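Local coordinates for flavoprotein (Thermotoga maritima, PDB 5V8S) that probably transfers electrons as a flavo-diiron oxidoreductase, pairing a mu-oxo-diiron site in a metallo-beta-lactamase-like domain with an FMN-binding flavodoxin-like domain, at residues T98-P107 against G125-I135; V157-P165 against V213-I221. The protein carries 1 engineered substitution. One frame throughout, in Å; residues are numbered along the deposited sequence.

Interaction 1 (T98-P107 against G125-I135); sequences TEPDDSGSLP and GKRLLEGFYGI. Engineered in segment 98-107: Asp102 (natural residue His). With FEO (mu-oxo-diiron), chain C.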
loop_
_atom_site.group_PDB
_atom_site.type_symbol
_atom_site.label_atom_id
_atom_site.label_comp_id
_atom_site.label_asym_id
_atom_site.label_seq_id
_atom_site.Cartn_x
_atom_site.Cartn_y
_atom_site.Cartn_z
ATOM N N THR A 98 7.030 -5.977 -26.218
ATOM C CA THR A 98 5.994 -5.073 -26.696
ATOM C C THR A 98 5.403 -4.180 -25.612
ATOM O O THR A 98 4.483 -3.414 -25.908
ATOM C CB THR A 98 4.852 -5.867 -27.331
ATOM O OG1 THR A 98 4.216 -6.673 -26.330
ATOM C CG2 THR A 98 5.372 -6.746 -28.468
ATOM N N GLU A 99 5.874 -4.268 -24.373
ATOM C CA GLU A 99 5.247 -3.482 -23.318
ATOM C C GLU A 99 5.354 -1.996 -23.671
ATOM O O GLU A 99 6.373 -1.561 -24.219
ATOM C CB GLU A 99 5.929 -3.753 -21.976
ATOM C CG GLU A 99 5.255 -3.105 -20.790
ATOM C CD GLU A 99 5.839 -3.525 -19.472
ATOM O OE1 GLU A 99 6.619 -4.481 -19.418
ATOM O OE2 GLU A 99 5.486 -2.889 -18.449
ATOM N N PRO A 100 4.336 -1.180 -23.376
ATOM C CA PRO A 100 4.348 0.197 -23.897
ATOM C C PRO A 100 5.423 1.120 -23.362
ATOM O O PRO A 100 5.571 2.210 -23.925
ATOM C CB PRO A 100 2.946 0.709 -23.581
ATOM C CG PRO A 100 2.112 -0.514 -23.629
ATOM C CD PRO A 100 2.959 -1.602 -23.042
ATOM N N ASP A 101 6.161 0.776 -22.299
ATOM C CA ASP A 101 7.297 1.621 -21.944
ATOM C C ASP A 101 8.399 1.564 -22.991
ATOM O O ASP A 101 9.172 2.516 -23.125
ATOM C CB ASP A 101 7.881 1.252 -20.581
ATOM C CG ASP A 101 8.350 -0.189 -20.490
ATOM O OD1 ASP A 101 7.613 -1.104 -20.887
ATOM O OD2 ASP A 101 9.481 -0.422 -20.004
ATOM N N ASP A 102 8.469 0.477 -23.738
ATOM C CA ASP A 102 9.422 0.334 -24.821
ATOM C C ASP A 102 8.794 0.441 -26.212
ATOM O O ASP A 102 9.512 0.766 -27.160
ATOM C CB ASP A 102 10.217 -0.977 -24.631
ATOM C CG ASP A 102 11.054 -0.971 -23.286
ATOM O OD1 ASP A 102 11.982 -0.127 -23.151
ATOM O OD2 ASP A 102 10.797 -1.767 -22.345
ATOM N N SER A 103 7.472 0.261 -26.348
ATOM C CA SER A 103 6.809 0.249 -27.658
ATOM C C SER A 103 5.847 1.407 -27.891
ATOM O O SER A 103 5.262 1.496 -28.981
ATOM C CB SER A 103 6.039 -1.062 -27.848
ATOM O OG SER A 103 4.879 -1.104 -27.032
ATOM N N GLY A 104 5.649 2.285 -26.907
ATOM C CA GLY A 104 4.581 3.262 -27.022
ATOM C C GLY A 104 4.772 4.247 -28.159
ATOM O O GLY A 104 3.797 4.840 -28.647
ATOM N N SER A 105 6.022 4.465 -28.570
ATOM C CA SER A 105 6.354 5.356 -29.677
ATOM C C SER A 105 6.190 4.711 -31.042
ATOM O O SER A 105 6.337 5.412 -32.046
ATOM C CB SER A 105 7.804 5.834 -29.532
ATOM O OG SER A 105 8.712 4.746 -29.399
ATOM N N LEU A 106 5.896 3.415 -31.104
ATOM C CA LEU A 106 5.872 2.719 -32.392
ATOM C C LEU A 106 4.809 3.254 -33.341
ATOM O O LEU A 106 5.136 3.521 -34.515
ATOM C CB LEU A 106 5.767 1.203 -32.164
ATOM C CG LEU A 106 5.806 0.314 -33.414
ATOM C CD1 LEU A 106 7.069 0.548 -34.242
ATOM C CD2 LEU A 106 5.671 -1.169 -33.007
ATOM N N PRO A 107 3.548 3.447 -32.934
ATOM C CA PRO A 107 2.568 3.957 -33.907
ATOM C C PRO A 107 2.991 5.268 -34.543
ATOM O O PRO A 107 2.896 5.432 -35.772
ATOM C CB PRO A 107 1.276 4.072 -33.080
ATOM C CG PRO A 107 1.434 3.077 -31.995
ATOM C CD PRO A 107 2.913 3.086 -31.655
ATOM N N GLY A 125 4.912 -11.637 -29.438
ATOM C CA GLY A 125 5.063 -10.224 -29.722
ATOM C C GLY A 125 4.154 -9.760 -30.848
ATOM O O GLY A 125 3.554 -8.685 -30.773
ATOM N N LYS A 126 4.057 -10.554 -31.921
ATOM C CA LYS A 126 3.138 -10.211 -33.000
ATOM C C LYS A 126 1.703 -10.106 -32.489
ATOM O O LYS A 126 0.981 -9.160 -32.819
ATOM C CB LYS A 126 3.263 -11.246 -34.121
ATOM C CG LYS A 126 2.227 -11.082 -35.205
ATOM C CD LYS A 126 2.554 -11.980 -36.392
ATOM C CE LYS A 126 1.601 -11.713 -37.528
ATOM N NZ LYS A 126 0.216 -11.939 -37.084
ATOM N N ARG A 127 1.279 -11.066 -31.670
ATOM C CA ARG A 127 -0.080 -11.031 -31.137
ATOM C C ARG A 127 -0.317 -9.764 -30.328
ATOM O O ARG A 127 -1.386 -9.146 -30.428
ATOM C CB ARG A 127 -0.321 -12.277 -30.286
ATOM C CG ARG A 127 -0.358 -13.544 -31.122
ATOM C CD ARG A 127 -0.015 -14.789 -30.316
ATOM N NE ARG A 127 -0.900 -14.987 -29.176
ATOM C CZ ARG A 127 -0.841 -16.042 -28.365
ATOM N NH1 ARG A 127 0.058 -16.998 -28.580
ATOM N NH2 ARG A 127 -1.683 -16.145 -27.342
ATOM N N LEU A 128 0.667 -9.357 -29.517
ATOM C CA LEU A 128 0.478 -8.194 -28.660
ATOM C C LEU A 128 0.537 -6.890 -29.447
ATOM O O LEU A 128 -0.175 -5.938 -29.112
ATOM C CB LEU A 128 1.502 -8.197 -27.515
ATOM C CG LEU A 128 1.304 -9.343 -26.508
ATOM C CD1 LEU A 128 2.505 -9.523 -25.607
ATOM C CD2 LEU A 128 0.037 -9.108 -25.674
ATOM N N LEU A 129 1.345 -6.823 -30.508
ATOM C CA LEU A 129 1.348 -5.595 -31.299
ATOM C C LEU A 129 0.006 -5.373 -31.972
ATOM O O LEU A 129 -0.427 -4.230 -32.143
ATOM C CB LEU A 129 2.454 -5.629 -32.353
ATOM C CG LEU A 129 3.877 -5.484 -31.825
ATOM C CD1 LEU A 129 4.892 -5.743 -32.935
ATOM C CD2 LEU A 129 4.081 -4.099 -31.218
ATOM N N GLU A 130 -0.665 -6.447 -32.356
ATOM C CA GLU A 130 -1.997 -6.301 -32.928
ATOM C C GLU A 130 -2.995 -5.870 -31.860
ATOM O O GLU A 130 -3.797 -4.959 -32.077
ATOM C CB GLU A 130 -2.428 -7.616 -33.556
ATOM C CG GLU A 130 -3.789 -7.503 -34.201
ATOM C CD GLU A 130 -4.303 -8.830 -34.711
ATOM O OE1 GLU A 130 -5.285 -9.360 -34.128
ATOM O OE2 GLU A 130 -3.721 -9.342 -35.685
ATOM N N GLY A 131 -2.948 -6.500 -30.691
ATOM C CA GLY A 131 -3.904 -6.155 -29.648
ATOM C C GLY A 131 -3.725 -4.744 -29.107
ATOM O O GLY A 131 -4.703 -4.055 -28.799
ATOM N N PHE A 132 -2.478 -4.305 -28.939
ATOM C CA PHE A 132 -2.248 -2.962 -28.411
ATOM C C PHE A 132 -2.517 -1.894 -29.457
ATOM O O PHE A 132 -3.141 -0.870 -29.162
ATOM C CB PHE A 132 -0.790 -2.804 -27.966
ATOM C CG PHE A 132 -0.408 -3.592 -26.742
ATOM C CD1 PHE A 132 -1.337 -3.997 -25.806
ATOM C CD2 PHE A 132 0.913 -3.926 -26.538
ATOM C CE1 PHE A 132 -0.939 -4.721 -24.687
ATOM C CE2 PHE A 132 1.306 -4.639 -25.430
ATOM C CZ PHE A 132 0.383 -5.036 -24.504
ATOM N N TYR A 133 -2.028 -2.099 -30.677
ATOM C CA TYR A 133 -1.917 -1.026 -31.654
ATOM C C TYR A 133 -2.589 -1.314 -32.985
ATOM O O TYR A 133 -2.609 -0.425 -33.834
ATOM C CB TYR A 133 -0.438 -0.702 -31.939
ATOM C CG TYR A 133 0.392 -0.423 -30.696
ATOM C CD1 TYR A 133 0.095 0.655 -29.861
ATOM C CD2 TYR A 133 1.467 -1.236 -30.358
ATOM C CE1 TYR A 133 0.847 0.908 -28.716
ATOM C CE2 TYR A 133 2.233 -0.990 -29.232
ATOM C CZ TYR A 133 1.915 0.081 -28.406
ATOM O OH TYR A 133 2.664 0.341 -27.279
ATOM N N GLY A 134 -3.137 -2.507 -33.188
ATOM C CA GLY A 134 -3.678 -2.861 -34.483
ATOM C C GLY A 134 -2.638 -3.067 -35.559
ATOM O O GLY A 134 -2.988 -3.090 -36.743
ATOM N N ILE A 135 -1.369 -3.208 -35.187
ATOM C CA ILE A 135 -0.294 -3.431 -36.152
ATOM C C ILE A 135 -0.311 -4.903 -36.550
ATOM O O ILE A 135 -0.179 -5.790 -35.702
ATOM C CB ILE A 135 1.059 -3.033 -35.541
ATOM C CG1 ILE A 135 1.112 -1.516 -35.329
ATOM C CG2 ILE A 135 2.212 -3.486 -36.411
ATOM C CD1 ILE A 135 2.243 -1.046 -34.404
HETATM FE FE1 FEO C . 8.679 -4.897 -19.618
HETATM FE FE2 FEO C . 10.728 -2.212 -20.081
HETATM O O FEO C . 9.157 -3.218 -20.315
HETATM O O HOH W 1 8.961 -3.789 -17.731
HETATM O O HOH W 2 10.542 -2.630 -17.853
#

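Interaction 2 (V157-P165 against V213-I221); sequences VMTPWLHWP and VIGHYKNYI. With FEO (mu-oxo-diiron), chain C.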
loop_
_atom_site.group_PDB
_atom_site.type_symbol
_atom_site.label_atom_id
_atom_site.label_comp_id
_atom_site.label_asym_id
_atom_site.label_seq_id
_atom_site.Cartn_x
_atom_site.Cartn_y
_atom_site.Cartn_z
ATOM N N VAL A 157 17.051 -14.789 -30.108
ATOM C CA VAL A 157 17.030 -15.806 -29.072
ATOM C C VAL A 157 15.825 -15.528 -28.181
ATOM O O VAL A 157 15.751 -14.473 -27.538
ATOM C CB VAL A 157 18.327 -15.776 -28.255
ATOM C CG1 VAL A 157 18.268 -16.801 -27.145
ATOM C CG2 VAL A 157 19.549 -15.986 -29.172
ATOM N N MET A 158 14.897 -16.475 -28.130
ATOM C CA MET A 158 13.731 -16.305 -27.267
ATOM C C MET A 158 14.147 -16.465 -25.809
ATOM O O MET A 158 14.854 -17.411 -25.452
ATOM C CB MET A 158 12.657 -17.339 -27.610
ATOM C CG MET A 158 12.162 -17.308 -29.051
ATOM S SD MET A 158 11.602 -15.706 -29.651
ATOM C CE MET A 158 12.933 -15.271 -30.776
ATOM N N THR A 159 13.724 -15.532 -24.971
ATOM C CA THR A 159 13.976 -15.601 -23.534
ATOM C C THR A 159 12.649 -15.365 -22.826
ATOM O O THR A 159 12.439 -14.329 -22.183
ATOM C CB THR A 159 15.052 -14.597 -23.108
ATOM O OG1 THR A 159 14.620 -13.261 -23.399
ATOM C CG2 THR A 159 16.368 -14.885 -23.848
ATOM N N PRO A 160 11.727 -16.325 -22.921
ATOM C CA PRO A 160 10.356 -16.086 -22.448
ATOM C C PRO A 160 10.287 -15.820 -20.953
ATOM O O PRO A 160 11.098 -16.308 -20.166
ATOM C CB PRO A 160 9.623 -17.383 -22.807
ATOM C CG PRO A 160 10.706 -18.422 -22.897
ATOM C CD PRO A 160 11.928 -17.708 -23.388
ATOM N N TRP A 161 9.304 -15.007 -20.577
ATOM C CA TRP A 161 8.976 -14.725 -19.181
ATOM C C TRP A 161 10.053 -13.908 -18.484
ATOM O O TRP A 161 10.169 -13.944 -17.253
ATOM C CB TRP A 161 8.604 -15.998 -18.420
ATOM C CG TRP A 161 7.370 -16.626 -19.003
ATOM C CD1 TRP A 161 7.286 -17.775 -19.751
ATOM C CD2 TRP A 161 6.037 -16.107 -18.923
ATOM N NE1 TRP A 161 5.977 -18.008 -20.117
ATOM C CE2 TRP A 161 5.195 -16.997 -19.629
ATOM C CE3 TRP A 161 5.475 -14.975 -18.323
ATOM C CZ2 TRP A 161 3.827 -16.794 -19.737
ATOM C CZ3 TRP A 161 4.105 -14.784 -18.420
ATOM C CH2 TRP A 161 3.300 -15.683 -19.128
ATOM N N LEU A 162 10.785 -13.111 -19.268
ATOM C CA LEU A 162 11.676 -12.079 -18.751
ATOM C C LEU A 162 11.221 -10.692 -19.201
ATOM O O LEU A 162 12.018 -9.934 -19.757
ATOM C CB LEU A 162 13.116 -12.345 -19.205
ATOM C CG LEU A 162 13.700 -13.679 -18.751
ATOM C CD1 LEU A 162 15.145 -13.881 -19.239
ATOM C CD2 LEU A 162 13.637 -13.795 -17.227
ATOM N N HIS A 163 9.975 -10.293 -18.917
ATOM C CA HIS A 163 9.075 -10.867 -17.898
ATOM C C HIS A 163 7.715 -11.207 -18.522
ATOM O O HIS A 163 6.765 -11.480 -17.816
ATOM C CB HIS A 163 8.883 -9.850 -16.775
ATOM C CG HIS A 163 8.454 -8.516 -17.278
ATOM N ND1 HIS A 163 7.150 -8.072 -17.230
ATOM C CD2 HIS A 163 9.145 -7.581 -17.971
ATOM C CE1 HIS A 163 7.076 -6.885 -17.806
ATOM N NE2 HIS A 163 8.271 -6.577 -18.280
ATOM N N TRP A 164 7.624 -11.201 -19.855
ATOM C CA TRP A 164 6.407 -11.528 -20.593
ATOM C C TRP A 164 6.684 -12.673 -21.554
ATOM O O TRP A 164 7.841 -12.934 -21.893
ATOM C CB TRP A 164 5.933 -10.330 -21.423
ATOM C CG TRP A 164 5.135 -9.270 -20.684
ATOM C CD1 TRP A 164 4.884 -9.181 -19.334
ATOM C CD2 TRP A 164 4.471 -8.159 -21.288
ATOM N NE1 TRP A 164 4.101 -8.081 -19.082
ATOM C CE2 TRP A 164 3.816 -7.448 -20.264
ATOM C CE3 TRP A 164 4.337 -7.714 -22.602
ATOM C CZ2 TRP A 164 3.073 -6.305 -20.511
ATOM C CZ3 TRP A 164 3.590 -6.574 -22.842
ATOM C CH2 TRP A 164 2.970 -5.885 -21.804
ATOM N N PRO A 165 5.641 -13.346 -22.058
ATOM C CA PRO A 165 5.871 -14.450 -23.003
ATOM C C PRO A 165 6.444 -14.007 -24.335
ATOM O O PRO A 165 6.876 -14.867 -25.121
ATOM C CB PRO A 165 4.477 -15.064 -23.183
ATOM C CG PRO A 165 3.524 -13.981 -22.778
ATOM C CD PRO A 165 4.215 -13.230 -21.690
ATOM N N VAL A 213 10.292 -6.088 -11.258
ATOM C CA VAL A 213 9.767 -6.336 -12.607
ATOM C C VAL A 213 9.830 -7.809 -12.986
ATOM O O VAL A 213 8.884 -8.350 -13.571
ATOM C CB VAL A 213 10.510 -5.445 -13.620
ATOM C CG1 VAL A 213 10.065 -5.729 -15.051
ATOM C CG2 VAL A 213 10.296 -3.985 -13.286
ATOM N N ILE A 214 10.946 -8.474 -12.676
ATOM C CA ILE A 214 11.194 -9.837 -13.125
ATOM C C ILE A 214 11.081 -10.870 -12.010
ATOM O O ILE A 214 11.135 -12.072 -12.295
ATOM C CB ILE A 214 12.575 -9.938 -13.807
ATOM C CG1 ILE A 214 12.823 -8.714 -14.697
ATOM C CG2 ILE A 214 12.687 -11.222 -14.622
ATOM C CD1 ILE A 214 14.193 -8.685 -15.355
ATOM N N GLY A 215 10.929 -10.453 -10.751
ATOM C CA GLY A 215 11.158 -11.374 -9.652
ATOM C C GLY A 215 10.248 -12.587 -9.634
ATOM O O GLY A 215 10.640 -13.653 -9.158
ATOM N N HIS A 216 9.011 -12.449 -10.117
ATOM C CA HIS A 216 8.123 -13.605 -10.104
ATOM C C HIS A 216 8.683 -14.725 -10.964
ATOM O O HIS A 216 8.394 -15.903 -10.725
ATOM C CB HIS A 216 6.739 -13.180 -10.596
ATOM C CG HIS A 216 5.681 -14.227 -10.432
ATOM N ND1 HIS A 216 5.337 -14.751 -9.204
ATOM C CD2 HIS A 216 4.873 -14.826 -11.338
ATOM C CE1 HIS A 216 4.365 -15.636 -9.363
ATOM N NE2 HIS A 216 4.067 -15.701 -10.650
ATOM N N TYR A 217 9.489 -14.371 -11.962
ATOM C CA TYR A 217 10.014 -15.303 -12.958
ATOM C C TYR A 217 11.522 -15.477 -12.817
ATOM O O TYR A 217 12.222 -15.733 -13.799
ATOM C CB TYR A 217 9.665 -14.815 -14.363
ATOM C CG TYR A 217 8.190 -14.499 -14.537
ATOM C CD1 TYR A 217 7.262 -15.515 -14.655
ATOM C CD2 TYR A 217 7.735 -13.186 -14.569
ATOM C CE1 TYR A 217 5.903 -15.238 -14.800
ATOM C CE2 TYR A 217 6.387 -12.897 -14.708
ATOM C CZ TYR A 217 5.473 -13.926 -14.831
ATOM O OH TYR A 217 4.135 -13.622 -14.974
ATOM N N LYS A 218 12.045 -15.336 -11.598
ATOM C CA LYS A 218 13.495 -15.355 -11.430
ATOM C C LYS A 218 14.112 -16.671 -11.907
ATOM O O LYS A 218 15.267 -16.685 -12.349
ATOM C CB LYS A 218 13.879 -15.007 -9.986
ATOM C CG LYS A 218 13.394 -15.967 -8.937
ATOM C CD LYS A 218 13.679 -15.403 -7.550
ATOM C CE LYS A 218 13.412 -16.407 -6.435
ATOM N NZ LYS A 218 12.123 -17.112 -6.590
ATOM N N ASN A 219 13.370 -17.780 -11.855
ATOM C CA ASN A 219 13.915 -19.033 -12.372
ATOM C C ASN A 219 14.207 -18.931 -13.867
ATOM O O ASN A 219 15.140 -19.578 -14.370
ATOM C CB ASN A 219 12.966 -20.197 -12.074
ATOM C CG ASN A 219 11.738 -20.208 -12.977
ATOM O OD1 ASN A 219 10.735 -19.527 -12.706
ATOM N ND2 ASN A 219 11.812 -20.984 -14.063
ATOM N N TYR A 220 13.456 -18.093 -14.585
ATOM C CA TYR A 220 13.689 -17.915 -16.015
ATOM C C TYR A 220 14.906 -17.043 -16.299
ATOM O O TYR A 220 15.433 -17.076 -17.421
ATOM C CB TYR A 220 12.447 -17.311 -16.676
ATOM C CG TYR A 220 11.301 -18.283 -16.834
ATOM C CD1 TYR A 220 11.234 -19.136 -17.933
ATOM C CD2 TYR A 220 10.272 -18.331 -15.908
ATOM C CE1 TYR A 220 10.190 -20.028 -18.073
ATOM C CE2 TYR A 220 9.231 -19.211 -16.044
ATOM C CZ TYR A 220 9.190 -20.057 -17.126
ATOM O OH TYR A 220 8.130 -20.922 -17.253
ATOM N N ILE A 221 15.375 -16.273 -15.315
ATOM C CA ILE A 221 16.655 -15.588 -15.455
ATOM C C ILE A 221 17.762 -16.613 -15.571
ATOM O O ILE A 221 18.651 -16.500 -16.421
ATOM C CB ILE A 221 16.897 -14.648 -14.251
ATOM C CG1 ILE A 221 15.945 -13.462 -14.304
ATOM C CG2 ILE A 221 18.366 -14.163 -14.198
ATOM C CD1 ILE A 221 15.999 -12.615 -13.037
HETATM FE FE1 FEO C . 8.679 -4.897 -19.618
HETATM FE FE2 FEO C . 10.728 -2.212 -20.081
HETATM O O FEO C . 9.157 -3.218 -20.315
HETATM O O HOH W 3 13.942 -17.262 -20.168
HETATM O O HOH W 4 3.831 -11.511 -16.595
HETATM O O HOH W 1 8.961 -3.789 -17.731
HETATM O O HOH W 2 10.542 -2.630 -17.853
#

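Interaction 1 (T98-P107 against G125-I135)
Ser103 OG is gripped from both segments: it accepts a hydrogen bond from Tyr133 OH at 2.7 Å and donates its own proton to Thr98 O at 2.6 Å. The serine hydroxyl stands between its backbone N and carbonyl carbon (chi1 72°), a rotation that brings it to the edge of the Tyr133 ring, near the ring plane, while it meets Thr98 O from above the carbonyl plane. This relay holds the phenol oxygen and ties the loop at Thr98 to the last turn of helix 123-133. Pro107 lies across the tyrosine, its CD 4.3 Å from the ring centroid in a CH-pi contact over one face, offset toward the rim; Phe132 CB covers the opposite face.

Glu99, Asp101 and the engineered Asp102 belong, with His97, to the metal-binding motif of the metallo-beta-lactamase fold. Glu99, at the N-cap position of helix 100-103, has its CB directed away from helix 123-133 and binds one iron through OE1 at 2.1 Å; Asp101 and Asp102 bind the other through their OD2 atoms. The CB of Thr98, by contrast, is directed toward that helix. Its CG2 sits 3.5 Å from Gly125 O and also meets Leu129 CG, and its OG1 packs 3.3 Å from Leu128 CB while hydrogen bonding to Asp166. Phe132 brings its edge up to Thr98 O, with CE2 3.4 Å from that oxygen, and its ring also meets Phe278 of the second subunit. Farther from the irons, Leu106 CD2 rests against Leu129 CD2 and, at 3.7 Å, Ile135 CD1. With CG anti to the backbone N (chi1 -177°), Leu106 reaches across Leu129 at about a right angle.

Interaction 2 (V157-P165 against V213-I221)
Trp161 meets both Tyr217 and Tyr220 in a cluster of three aromatic residues. Its CB lies over the centre of the Tyr220 ring, 3.9 Å from the centroid, as a CH-pi contact. Trp161 CE3 sits above one face of Tyr217, 3.6 Å from Tyr217 CE1, the six-membered ring of Trp161 inclined at 31° to the tyrosine plane. A second CH-pi contact sets Val213 CG1 over one face of the His163 imidazole. His163 CG stands between its backbone N and carbonyl carbon (chi1 53°), which lays the ring against Val213 CG1 while NE2 binds an iron at 2.2 Å.

The aliphatic part centres on Leu162, whose CD2 touches Ile214 CG2, Tyr220 CB and Ile221 CG1 where helices 196-214 and 218-228 adjoin. A cis peptide bond links Leu162 to His163, within the loop following strand 152-158.

Polar links between the segments run through water. One water donates to Pro160 O and Tyr220 O; another donates to His163 O and lies 2.7 Å from Tyr217 OH. Trp161 O, 3.1 Å from Tyr217 CB, is buried without a polar partner. Direct contact is mainly apolar and aromatic, so side-chain fit, helped by two bridging waters, probably sets how this iron-binding loop seats on the two helices.

Both segments of interaction 1 come earlier in the chain than those of interaction 2, and the centres of the two contacts lie about 19 Å apart within the metallo-beta-lactamase-like domain. Segment 98-107 follows strand 92-94 of the seven-stranded sheet, whereas 157-165 runs on from strand 152-158 of the five-stranded one, so segments following strands of both sheets converge on the diiron centre. Glu99 and His163 bind the same iron, with His97 and Asp180 completing its protein ligands. Trp164 bridges the contacts, its ring touching Thr98, Glu99 and Phe132. The second subunit borders both: Tyr276 of that subunit hydrogen bonds to Glu99, and its Trp363 meets Trp161 and Trp164 edge-to-face, bringing its flavodoxin-like domain beside the irons.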